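Local atomic coordinates of PUM-HD domain-containing protein (Caenorhabditis elegans, PDB entry 7CGF), a protein that binds RNA through a domain of Pumilio repeats and probably recognises the 3' untranslated regions of target mRNAs. Residues 154-157 with 158-162; 204-207 with 208-211; 179-182 with 183-186. The protein carries 2 engineered substitutions. All coordinates share one frame; numbering follows the deposited sequence.

Contact 1 of 3, residues 154-157 with 158-162; sequences NGCR and VVQKA. Engineered in segment 154-157: Cys156 (natural residue Asn), Arg157 (natural residue His). With nucleotides of chain B.
The first turns of helix 155-165 are held by backbone bonds from Val159 N to Gly155 O, Gln160 N to Cys156 O and Lys161 N to Arg157 O, each four residues back. Cys156 and Arg157 are engineered residues; the natural ones are Asn and His. The Gln160 amide folds back over the helix start. Its NE2 gives a second bond to Cys156 O at 3.1 Å, bent to 140° at the hydrogen. This donor stands above the carbonyl plane, 72° out of it. Gln160 N comes from the opposite face, so two donors grip the one oxygen. The sulfur of Cys156 lies 3.5 Å from the same Gln160 NE2. The other end of the amide faces the RNA. Gln160 OE1 accepts from N2 of G5 of chain B at 2.8 Å and also from Arg200. The amide is thereby held at both ends, which fixes its rotation.

Arg157 bends at chi2 (-52°) and chi3, which slides its guanidinium between two bases. G5 of chain B lies over one face. A6 of chain B lies over the other, with its N1 3.3 Å from Arg157 NH2. The aliphatic part also meets A6 of chain B, with Arg157 CG 3.4 Å from its N7. Next to the base, Arg157 CD packs against Gln160 NE2 at 3.6 Å. Asn154 OD1 approaches the sugar of A6 of chain B, at 3.5 Å from C1', while its ND2 is held by Phe115 O. A side chain stacked between successive bases, with a neighbour on the same helix reading a base edge, is the hallmark of RNA recognition by a Pumilio repeat.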
loop_
_atom_site.group_PDB
_atom_site.type_symbol
_atom_site.label_atom_id
_atom_site.label_comp_id
_atom_site.label_asym_id
_atom_site.label_seq_id
_atom_site.Cartn_x
_atom_site.Cartn_y
_atom_site.Cartn_z
ATOM N N ASN A 154 3.865 -8.823 7.755
ATOM C CA ASN A 154 4.080 -7.764 8.738
ATOM C C ASN A 154 5.205 -6.811 8.341
ATOM O O ASN A 154 5.040 -5.580 8.404
ATOM C CB ASN A 154 4.353 -8.408 10.103
ATOM C CG ASN A 154 3.162 -9.185 10.604
ATOM O OD1 ASN A 154 2.017 -8.742 10.462
ATOM N ND2 ASN A 154 3.413 -10.356 11.179
ATOM N N GLY A 155 6.338 -7.368 7.923
ATOM C CA GLY A 155 7.500 -6.563 7.613
ATOM C C GLY A 155 7.259 -5.598 6.477
ATOM O O GLY A 155 7.820 -4.500 6.464
ATOM N N CYS A 156 6.409 -5.978 5.520
ATOM C CA CYS A 156 6.162 -5.073 4.398
ATOM C C CYS A 156 5.448 -3.805 4.844
ATOM O O CYS A 156 5.578 -2.769 4.189
ATOM C CB CYS A 156 5.362 -5.779 3.293
ATOM S SG CYS A 156 3.553 -5.877 3.497
ATOM N N ARG A 157 4.696 -3.860 5.950
ATOM C CA ARG A 157 4.004 -2.675 6.435
ATOM C C ARG A 157 4.967 -1.727 7.139
ATOM O O ARG A 157 4.807 -0.503 7.058
ATOM C CB ARG A 157 2.874 -3.087 7.382
ATOM C CG ARG A 157 1.895 -4.124 6.793
ATOM C CD ARG A 157 1.364 -3.665 5.434
ATOM N NE ARG A 157 0.405 -2.562 5.508
ATOM C CZ ARG A 157 -0.897 -2.756 5.691
ATOM N NH1 ARG A 157 -1.347 -3.994 5.844
ATOM N NH2 ARG A 157 -1.740 -1.732 5.733
ATOM N N VAL A 158 5.971 -2.283 7.815
ATOM C CA VAL A 158 7.049 -1.475 8.376
ATOM C C VAL A 158 7.817 -0.786 7.254
ATOM O O VAL A 158 8.160 0.401 7.353
ATOM C CB VAL A 158 7.981 -2.348 9.238
ATOM C CG1 VAL A 158 9.143 -1.517 9.778
ATOM C CG2 VAL A 158 7.192 -3.032 10.371
ATOM N N VAL A 159 8.118 -1.526 6.176
ATOM C CA VAL A 159 8.846 -0.939 5.043
ATOM C C VAL A 159 8.004 0.130 4.361
ATOM O O VAL A 159 8.517 1.188 3.968
ATOM C CB VAL A 159 9.274 -2.038 4.055
ATOM C CG1 VAL A 159 9.875 -1.424 2.757
ATOM C CG2 VAL A 159 10.281 -2.945 4.702
ATOM N N GLN A 160 6.708 -0.129 4.177
ATOM C CA GLN A 160 5.872 0.887 3.538
ATOM C C GLN A 160 5.798 2.148 4.388
ATOM O O GLN A 160 5.846 3.263 3.853
ATOM C CB GLN A 160 4.474 0.346 3.279
ATOM C CG GLN A 160 4.435 -0.638 2.118
ATOM C CD GLN A 160 3.080 -1.297 2.012
ATOM O OE1 GLN A 160 2.100 -0.665 1.613
ATOM N NE2 GLN A 160 3.015 -2.577 2.382
ATOM N N LYS A 161 5.667 1.996 5.709
ATOM C CA LYS A 161 5.646 3.170 6.576
ATOM C C LYS A 161 6.945 3.952 6.459
ATOM O O LYS A 161 6.934 5.189 6.432
ATOM C CB LYS A 161 5.402 2.754 8.032
ATOM C CG LYS A 161 5.200 3.927 9.001
ATOM C CD LYS A 161 3.962 4.739 8.637
ATOM C CE LYS A 161 2.697 4.196 9.283
ATOM N NZ LYS A 161 1.520 5.068 8.980
ATOM N N ALA A 162 8.082 3.249 6.388
ATOM C CA ALA A 162 9.361 3.938 6.218
ATOM C C ALA A 162 9.373 4.769 4.938
ATOM O O ALA A 162 9.820 5.926 4.934
ATOM C CB ALA A 162 10.504 2.927 6.200
ATOM P P A B 6 -3.479 -9.108 4.869
ATOM O OP1 A B 6 -2.989 -10.473 5.163
ATOM O OP2 A B 6 -4.920 -8.779 4.808
ATOM O "O5'" A B 6 -2.838 -8.129 5.954
ATOM C "C5'" A B 6 -3.549 -7.819 7.145
ATOM C "C4'" A B 6 -2.788 -8.236 8.381
ATOM O "O4'" A B 6 -1.463 -7.660 8.364
ATOM C "C3'" A B 6 -3.400 -7.764 9.686
ATOM O "O3'" A B 6 -4.383 -8.675 10.130
ATOM C "C2'" A B 6 -2.206 -7.656 10.636
ATOM O "O2'" A B 6 -1.933 -8.917 11.238
ATOM C "C1'" A B 6 -1.064 -7.307 9.675
ATOM N N9 A B 6 -0.699 -5.871 9.670
ATOM C C8 A B 6 0.540 -5.361 10.002
ATOM N N7 A B 6 0.612 -4.040 9.907
ATOM C C5 A B 6 -0.667 -3.671 9.489
ATOM C C6 A B 6 -1.254 -2.418 9.206
ATOM N N6 A B 6 -0.592 -1.258 9.290
ATOM N N1 A B 6 -2.546 -2.383 8.822
ATOM C C2 A B 6 -3.224 -3.536 8.725
ATOM N N3 A B 6 -2.788 -4.770 8.962
ATOM C C4 A B 6 -1.485 -4.784 9.334
ATOM P P G B 5 -6.726 -8.304 0.232
ATOM O OP1 G B 5 -7.034 -9.463 1.102
ATOM O OP2 G B 5 -7.674 -7.164 0.167
ATOM O "O5'" G B 5 -5.312 -7.701 0.659
ATOM C "C5'" G B 5 -4.128 -8.485 0.616
ATOM C "C4'" G B 5 -2.968 -7.783 1.285
ATOM O "O4'" G B 5 -2.809 -6.452 0.740
ATOM C "C3'" G B 5 -3.100 -7.561 2.781
ATOM O "O3'" G B 5 -2.727 -8.711 3.509
ATOM C "C2'" G B 5 -2.190 -6.364 3.035
ATOM O "O2'" G B 5 -0.835 -6.771 3.142
ATOM C "C1'" G B 5 -2.350 -5.569 1.740
ATOM N N9 G B 5 -3.317 -4.467 1.867
ATOM C C8 G B 5 -4.688 -4.548 1.831
ATOM N N7 G B 5 -5.270 -3.386 1.951
ATOM C C5 G B 5 -4.213 -2.492 2.079
ATOM C C6 G B 5 -4.217 -1.086 2.239
ATOM O O6 G B 5 -5.184 -0.314 2.314
ATOM N N1 G B 5 -2.923 -0.584 2.318
ATOM C C2 G B 5 -1.765 -1.320 2.246
ATOM N N2 G B 5 -0.631 -0.610 2.350
ATOM N N3 G B 5 -1.738 -2.640 2.104
ATOM C C4 G B 5 -2.996 -3.147 2.028
#

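Contact 2 of 3, residues 204-207 with 208-211; sequences HCSP and SQTK
Ser206 is the N-cap of helix 207-219, and the side chain of Gln209, three residues on, takes up its N-H, one half of a capping box. Gln209 OE1 accepts from Ser206 N at 3.0 Å. The bond is fairly straight, 161° at the hydrogen, and lies in the carbonyl plane on a lone pair of the amide. The Gln209 chain, extended beyond CG (chi2 174°), carries the amide back to the cap. Ser206 OG sits 3.1 Å from the same OE1, a weak contact whose proton is not settled. The hydroxyl also rests 3.3 Å from Gln209 CG. Gln209 N itself bonds weakly to the backbone O of Ser206, not to its hydroxyl. The far end of the amide is held outside: Gln209 NE2 donates to Gln172 OE1 and Pro168 O.

Ser206 O takes its main bond from Thr210 N at 2.8 Å. Methyl CG2 of Thr210 packs against Cys205, 3.8 Å from its CB. The Thr210 hydroxyl turns to the other side, where OG1 lies 3.4 Å from Pro207 CA and binds a water at 2.7 Å. That water also donates weakly to Pro207 O, which accepts from Lys211 N as well. Pro207 takes the first turn of the helix, where its lack of an N-H costs no helical bond. Serine then proline at a capped helix start is a classic N-terminal arrangement, here where helix 194-204 gives way to helix 207-219, in a predicted Pumilio repeat.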
loop_
_atom_site.group_PDB
_atom_site.type_symbol
_atom_site.label_atom_id
_atom_site.label_comp_id
_atom_site.label_asym_id
_atom_site.label_seq_id
_atom_site.Cartn_x
_atom_site.Cartn_y
_atom_site.Cartn_z
ATOM N N HIS A 204 6.527 7.704 -3.584
ATOM C CA HIS A 204 7.243 8.616 -2.696
ATOM C C HIS A 204 8.715 8.825 -3.015
ATOM O O HIS A 204 9.297 9.811 -2.542
ATOM C CB HIS A 204 7.151 8.130 -1.244
ATOM C CG HIS A 204 5.763 8.133 -0.703
ATOM N ND1 HIS A 204 5.174 9.267 -0.182
ATOM C CD2 HIS A 204 4.842 7.145 -0.596
ATOM C CE1 HIS A 204 3.948 8.977 0.220
ATOM N NE2 HIS A 204 3.721 7.698 -0.018
ATOM N N CYS A 205 9.349 7.923 -3.742
ATOM C CA CYS A 205 10.772 8.080 -3.978
ATOM C C CYS A 205 11.020 9.109 -5.072
ATOM O O CYS A 205 10.126 9.459 -5.842
ATOM C CB CYS A 205 11.395 6.741 -4.347
ATOM S SG CYS A 205 11.436 5.623 -2.955
ATOM N N SER A 206 12.261 9.600 -5.122
ATOM C CA SER A 206 12.625 10.621 -6.088
ATOM C C SER A 206 12.715 10.020 -7.488
ATOM O O SER A 206 12.919 8.815 -7.643
ATOM C CB SER A 206 13.950 11.269 -5.688
ATOM O OG SER A 206 14.954 10.298 -5.436
ATOM N N PRO A 207 12.552 10.841 -8.534
ATOM C CA PRO A 207 12.642 10.297 -9.899
ATOM C C PRO A 207 13.982 9.632 -10.201
ATOM O O PRO A 207 14.022 8.709 -11.024
ATOM C CB PRO A 207 12.392 11.525 -10.791
ATOM C CG PRO A 207 12.595 12.711 -9.897
ATOM C CD PRO A 207 12.193 12.270 -8.534
ATOM N N SER A 208 15.071 10.049 -9.544
ATOM C CA SER A 208 16.349 9.358 -9.710
ATOM C C SER A 208 16.315 7.975 -9.086
ATOM O O SER A 208 17.024 7.067 -9.539
ATOM C CB SER A 208 17.490 10.170 -9.088
ATOM O OG SER A 208 17.844 9.689 -7.789
ATOM N N GLN A 209 15.527 7.805 -8.026
ATOM C CA GLN A 209 15.360 6.499 -7.423
ATOM C C GLN A 209 14.394 5.649 -8.234
ATOM O O GLN A 209 14.647 4.464 -8.456
ATOM C CB GLN A 209 14.862 6.641 -5.986
ATOM C CG GLN A 209 15.907 7.173 -5.016
ATOM C CD GLN A 209 15.342 7.435 -3.627
ATOM O OE1 GLN A 209 14.245 7.985 -3.493
ATOM N NE2 GLN A 209 16.101 7.074 -2.596
ATOM N N THR A 210 13.298 6.241 -8.706
ATOM C CA THR A 210 12.297 5.431 -9.395
ATOM C C THR A 210 12.688 5.079 -10.822
ATOM O O THR A 210 12.189 4.085 -11.345
ATOM C CB THR A 210 10.938 6.134 -9.415
ATOM O OG1 THR A 210 11.039 7.333 -10.180
ATOM C CG2 THR A 210 10.475 6.474 -7.994
ATOM N N LYS A 211 13.539 5.869 -11.485
ATOM C CA LYS A 211 13.882 5.553 -12.872
ATOM C C LYS A 211 14.411 4.131 -13.056
ATOM O O LYS A 211 13.864 3.397 -13.895
ATOM C CB LYS A 211 14.884 6.590 -13.407
ATOM C CG LYS A 211 15.132 6.428 -14.899
ATOM C CD LYS A 211 16.079 7.494 -15.463
ATOM C CE LYS A 211 16.145 7.381 -16.988
ATOM N NZ LYS A 211 17.038 8.401 -17.624
HETATM O O HOH W 1 11.208 8.086 -12.802
#

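Contact 3 of 3, residues 179-182 with 183-186; sequences LESS and NTIY
Thr184 has its hydroxyl beside its own backbone N (chi1 -52°), and this turns OG1 back toward Ser181. Glu180 takes the opposite sign (chi1 76°), which lays its CG 3.5 Å from Thr184 OG1. The two side chains cross at about a right angle. Ser181 N gives Thr184 OG1 a weak bond at 3.2 Å. Ser181 CB lies beside the same oxygen. A water joins the polar ends: it sits 2.6 Å from Thr184 OG1 and donates to Glu180 OE2 at 3.0 Å. That carboxylate oxygen has a second partner in His147 ND1, which ties the loop to helix 146-150.

Ser181 to Thr184 form a type I beta turn, on the way from helix 172-178 into helix 184-189; the turn residues fall in a predicted Pumilio repeat. The bond that closes the turn runs from Thr184 N to Ser181 O. It is nearly straight at 169° but long at 3.3 Å, and so weak. The side chain of Asn183 leans back along the turn, with OD1 3.9 Å from Ser181 CB. Ser181 OG makes a weak bond of its own to Glu180 O.

Two further waters extend the backbone pairing into the first helical turn. One lies between Ser181 O and Ile185 N and accepts from the latter. The other accepts from Tyr186 N and donates to Ser182 O at 2.8 Å. Each thus spans a carbonyl and an N-H four residues on, in the place of a direct helical bond. Ser182 O is held as well by Gln216 NE2 of helix 207-219. Farther along, Ile185 packs on Val213 and Ile217 of that helix, while the Tyr186 ring makes a cation-pi contact with Arg220.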
loop_
_atom_site.group_PDB
_atom_site.type_symbol
_atom_site.label_atom_id
_atom_site.label_comp_id
_atom_site.label_asym_id
_atom_site.label_seq_id
_atom_site.Cartn_x
_atom_site.Cartn_y
_atom_site.Cartn_z
ATOM N N LEU A 179 16.621 -3.314 -6.432
ATOM C CA LEU A 179 17.544 -3.446 -7.548
ATOM C C LEU A 179 18.688 -4.423 -7.263
ATOM O O LEU A 179 19.668 -4.449 -8.017
ATOM C CB LEU A 179 18.117 -2.070 -7.907
ATOM C CG LEU A 179 17.088 -1.053 -8.411
ATOM C CD1 LEU A 179 17.678 0.357 -8.400
ATOM C CD2 LEU A 179 16.618 -1.455 -9.790
ATOM N N GLU A 180 18.580 -5.257 -6.228
ATOM C CA GLU A 180 19.771 -5.999 -5.819
ATOM C C GLU A 180 20.169 -7.069 -6.841
ATOM O O GLU A 180 21.363 -7.331 -7.001
ATOM C CB GLU A 180 19.571 -6.592 -4.416
ATOM C CG GLU A 180 18.687 -7.812 -4.361
ATOM C CD GLU A 180 18.333 -8.231 -2.928
ATOM O OE1 GLU A 180 18.877 -7.649 -1.975
ATOM O OE2 GLU A 180 17.508 -9.141 -2.765
ATOM N N SER A 181 19.207 -7.671 -7.555
ATOM C CA SER A 181 19.492 -8.633 -8.612
ATOM C C SER A 181 18.533 -8.401 -9.766
ATOM O O SER A 181 17.576 -7.636 -9.653
ATOM C CB SER A 181 19.372 -10.081 -8.122
ATOM O OG SER A 181 20.394 -10.361 -7.191
ATOM N N SER A 182 18.791 -9.106 -10.875
ATOM C CA SER A 182 18.005 -8.898 -12.093
ATOM C C SER A 182 16.517 -9.117 -11.857
ATOM O O SER A 182 15.691 -8.326 -12.329
ATOM C CB SER A 182 18.499 -9.826 -13.198
ATOM O OG SER A 182 19.823 -9.492 -13.550
ATOM N N ASN A 183 16.154 -10.158 -11.109
ATOM C CA ASN A 183 14.756 -10.563 -11.019
ATOM C C ASN A 183 14.036 -10.013 -9.794
ATOM O O ASN A 183 12.870 -10.350 -9.590
ATOM C CB ASN A 183 14.650 -12.083 -11.004
ATOM C CG ASN A 183 15.305 -12.703 -9.774
ATOM O OD1 ASN A 183 16.272 -12.158 -9.221
ATOM N ND2 ASN A 183 14.787 -13.851 -9.347
ATOM N N THR A 184 14.692 -9.193 -8.976
ATOM C CA THR A 184 14.088 -8.806 -7.697
ATOM C C THR A 184 12.810 -7.994 -7.896
ATOM O O THR A 184 11.819 -8.209 -7.194
ATOM C CB THR A 184 15.101 -8.020 -6.867
ATOM O OG1 THR A 184 16.311 -8.781 -6.786
ATOM C CG2 THR A 184 14.577 -7.805 -5.437
ATOM N N ILE A 185 12.810 -7.042 -8.834
ATOM C CA ILE A 185 11.610 -6.229 -9.018
ATOM C C ILE A 185 10.458 -7.079 -9.531
ATOM O O ILE A 185 9.309 -6.913 -9.100
ATOM C CB ILE A 185 11.902 -5.033 -9.937
ATOM C CG1 ILE A 185 12.382 -3.861 -9.116
ATOM C CG2 ILE A 185 10.670 -4.655 -10.770
ATOM C CD1 ILE A 185 11.299 -3.244 -8.262
ATOM N N TYR A 186 10.745 -8.045 -10.403
ATOM C CA TYR A 186 9.695 -8.960 -10.830
ATOM C C TYR A 186 9.158 -9.750 -9.638
ATOM O O TYR A 186 7.939 -9.814 -9.418
ATOM C CB TYR A 186 10.215 -9.914 -11.912
ATOM C CG TYR A 186 9.170 -10.959 -12.241
ATOM C CD1 TYR A 186 8.136 -10.670 -13.109
ATOM C CD2 TYR A 186 9.188 -12.205 -11.621
ATOM C CE1 TYR A 186 7.158 -11.613 -13.385
ATOM C CE2 TYR A 186 8.212 -13.140 -11.873
ATOM C CZ TYR A 186 7.205 -12.836 -12.757
ATOM O OH TYR A 186 6.241 -13.773 -13.020
HETATM O O HOH W 2 16.645 -10.751 -5.177
HETATM O O HOH W 3 15.368 -5.897 -9.918
HETATM O O HOH W 4 13.023 -7.673 -11.981
#

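From the N terminus the order is contact 1, contact 3, contact 2. They lie in series, and none nests in or crosses another. Each is one continuous piece of chain. Contact 1 sits in the first turns of helix 155-165, at the RNA. After helix 172-178, contact 3 closes the loop that leads into helix 184-189. Contact 2 then closes the short loop between helix 194-204 and helix 207-219. The centres are about 16 to 19 Å apart, and no two contacts touch. Helix 207-219 joins the last two indirectly: it starts in contact 2 and packs by Val213 and Gln216 on Ile185 of contact 3.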